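AT-less polyketide synthase (PDB 4TKT) is a ketosynthase domain that probably catalyses decarboxylative Claisen condensation, extending the polyketide chain in isomigrastatin biosynthesis. Local coordinates at residues Gly44-Ser49 against Gln143-Glu148. Numbering follows the deposited sequence.
Sequences GRWDHS and QLYGAE
Tyr145 reaches from helix 142-151 to the loop at Trp46 with the phenol end of its side chain alone. Its OH lies 4.2 Å from Arg45 O, too far for a hydrogen bond, and 4.4 Å from Trp46 CE3. The hydroxyl meets the indole obliquely, at the benzo-ring carbon CE3, while the phenol ring itself stays back toward the helix. Because Tyr145 CG stands anti to its carbonyl carbon (chi1 -80°), the ring projects off the helix toward the loop; the nearest CA pair, Trp46 and Tyr145, is still 11.6 Å apart. Three partners outside the two segments probably help fix its direction: OH is hydrogen-bonded to Val217 O, and the ring packs edge-to-face with His218 and nearly parallel to Tyr614. On the loop side, the indole is held by a bond from Trp46 NE1 to His48 ND1, 3.0 Å long and nearly straight at 169°, the acceptor lying close to the indole plane. His48 NE2 in turn bonds Ser64 O. Arg45 turns its guanidinium elsewhere, to salt bridges with Glu251 and a bound MES, probably from the crystallisation liquor. Only 52 Å² is buried between the segments, at the surface of the thiolase-type ketosynthase fold. The chemistry therefore implies a loose approach, longer than ordinary van der Waals contact, of one hydroxyl to a loop carbonyl and the indole, with Tyr145 and Trp46 each braced by other partners.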
loop_
_atom_site.group_PDB
_atom_site.type_symbol
_atom_site.label_atom_id
_atom_site.label_comp_id
_atom_site.label_asym_id
_atom_site.label_seq_id
_atom_site.Cartn_x
_atom_site.Cartn_y
_atom_site.Cartn_z
ATOM N N GLY A 44 0.098 24.214 7.881
ATOM C CA GLY A 44 -0.032 23.544 9.162
ATOM C C GLY A 44 1.257 22.902 9.645
ATOM O O GLY A 44 1.567 22.950 10.834
ATOM N N ARG A 45 2.005 22.308 8.718
ATOM C CA ARG A 45 3.248 21.606 9.040
ATOM C C ARG A 45 4.258 22.497 9.759
ATOM O O ARG A 45 4.654 22.215 10.891
ATOM C CB ARG A 45 3.877 21.041 7.765
ATOM C CG ARG A 45 3.001 20.050 7.019
ATOM C CD ARG A 45 2.740 18.810 7.852
ATOM N NE ARG A 45 1.887 17.858 7.150
ATOM C CZ ARG A 45 2.342 16.849 6.415
ATOM N NH1 ARG A 45 3.647 16.655 6.286
ATOM N NH2 ARG A 45 1.491 16.030 5.809
ATOM N N TRP A 46 4.677 23.567 9.090
ATOM C CA TRP A 46 5.580 24.553 9.679
ATOM C C TRP A 46 5.557 25.841 8.863
ATOM O O TRP A 46 5.022 25.872 7.755
ATOM C CB TRP A 46 7.010 24.004 9.767
ATOM C CG TRP A 46 7.624 23.666 8.436
ATOM C CD1 TRP A 46 8.213 24.532 7.560
ATOM C CD2 TRP A 46 7.722 22.365 7.841
ATOM N NE1 TRP A 46 8.662 23.853 6.453
ATOM C CE2 TRP A 46 8.374 22.522 6.600
ATOM C CE3 TRP A 46 7.318 21.085 8.233
ATOM C CZ2 TRP A 46 8.633 21.447 5.750
ATOM C CZ3 TRP A 46 7.574 20.018 7.387
ATOM C CH2 TRP A 46 8.225 20.206 6.160
ATOM N N ASP A 47 6.134 26.904 9.413
ATOM C CA ASP A 47 6.252 28.156 8.674
ATOM C C ASP A 47 7.462 28.098 7.752
ATOM O O ASP A 47 8.593 28.324 8.180
ATOM C CB ASP A 47 6.365 29.343 9.624
ATOM C CG ASP A 47 6.365 30.670 8.894
ATOM O OD1 ASP A 47 5.875 30.716 7.746
ATOM O OD2 ASP A 47 6.850 31.666 9.468
ATOM N N HIS A 48 7.216 27.799 6.481
ATOM C CA HIS A 48 8.295 27.556 5.534
ATOM C C HIS A 48 8.986 28.843 5.092
ATOM O O HIS A 48 10.066 28.802 4.500
ATOM C CB HIS A 48 7.765 26.803 4.313
ATOM C CG HIS A 48 8.838 26.162 3.490
ATOM N ND1 HIS A 48 9.686 25.200 3.995
ATOM C CD2 HIS A 48 9.204 26.347 2.201
ATOM C CE1 HIS A 48 10.528 24.819 3.051
ATOM N NE2 HIS A 48 10.255 25.499 1.951
ATOM N N SER A 49 8.371 29.985 5.386
ATOM C CA SER A 49 8.960 31.272 5.030
ATOM C C SER A 49 10.224 31.524 5.841
ATOM O O SER A 49 11.056 32.351 5.468
ATOM C CB SER A 49 7.963 32.411 5.251
ATOM O OG SER A 49 7.953 32.824 6.607
ATOM N N GLN A 143 11.033 12.572 16.401
ATOM C CA GLN A 143 12.037 12.666 17.453
ATOM C C GLN A 143 12.636 14.068 17.649
ATOM O O GLN A 143 12.866 14.504 18.778
ATOM C CB GLN A 143 13.150 11.674 17.124
ATOM C CG GLN A 143 14.034 11.266 18.269
ATOM C CD GLN A 143 15.067 10.254 17.829
ATOM O OE1 GLN A 143 15.231 10.006 16.633
ATOM N NE2 GLN A 143 15.765 9.658 18.788
ATOM N N LEU A 144 12.889 14.765 16.545
ATOM C CA LEU A 144 13.557 16.064 16.581
ATOM C C LEU A 144 12.735 17.127 17.299
ATOM O O LEU A 144 13.286 18.033 17.926
ATOM C CB LEU A 144 13.876 16.530 15.161
ATOM C CG LEU A 144 14.793 15.601 14.365
ATOM C CD1 LEU A 144 14.809 15.987 12.901
ATOM C CD2 LEU A 144 16.195 15.640 14.942
ATOM N N TYR A 145 11.415 17.019 17.202
ATOM C CA TYR A 145 10.530 17.978 17.847
ATOM C C TYR A 145 10.706 17.945 19.359
ATOM O O TYR A 145 10.758 18.991 20.009
ATOM C CB TYR A 145 9.074 17.701 17.468
ATOM C CG TYR A 145 8.698 18.247 16.111
ATOM C CD1 TYR A 145 8.968 19.568 15.776
ATOM C CD2 TYR A 145 8.094 17.443 15.158
ATOM C CE1 TYR A 145 8.633 20.075 14.535
ATOM C CE2 TYR A 145 7.757 17.941 13.914
ATOM C CZ TYR A 145 8.029 19.257 13.608
ATOM O OH TYR A 145 7.695 19.757 12.372
ATOM N N GLY A 146 10.817 16.740 19.911
ATOM C CA GLY A 146 10.992 16.570 21.341
ATOM C C GLY A 146 12.273 17.201 21.851
ATOM O O GLY A 146 12.312 17.753 22.950
ATOM N N ALA A 147 13.326 17.120 21.043
ATOM C CA ALA A 147 14.612 17.701 21.403
ATOM C C ALA A 147 14.562 19.223 21.324
ATOM O O ALA A 147 15.133 19.918 22.168
ATOM C CB ALA A 147 15.711 17.158 20.500
ATOM N N GLU A 148 13.879 19.731 20.302
ATOM C CA GLU A 148 13.732 21.171 20.117
ATOM C C GLU A 148 12.920 21.770 21.254
ATOM O O GLU A 148 13.133 22.911 21.652
ATOM C CB GLU A 148 13.071 21.482 18.774
ATOM C CG GLU A 148 13.928 21.135 17.568
ATOM C CD GLU A 148 13.191 21.297 16.252
ATOM O OE1 GLU A 148 11.953 21.459 16.274
ATOM O OE2 GLU A 148 13.853 21.264 15.194
#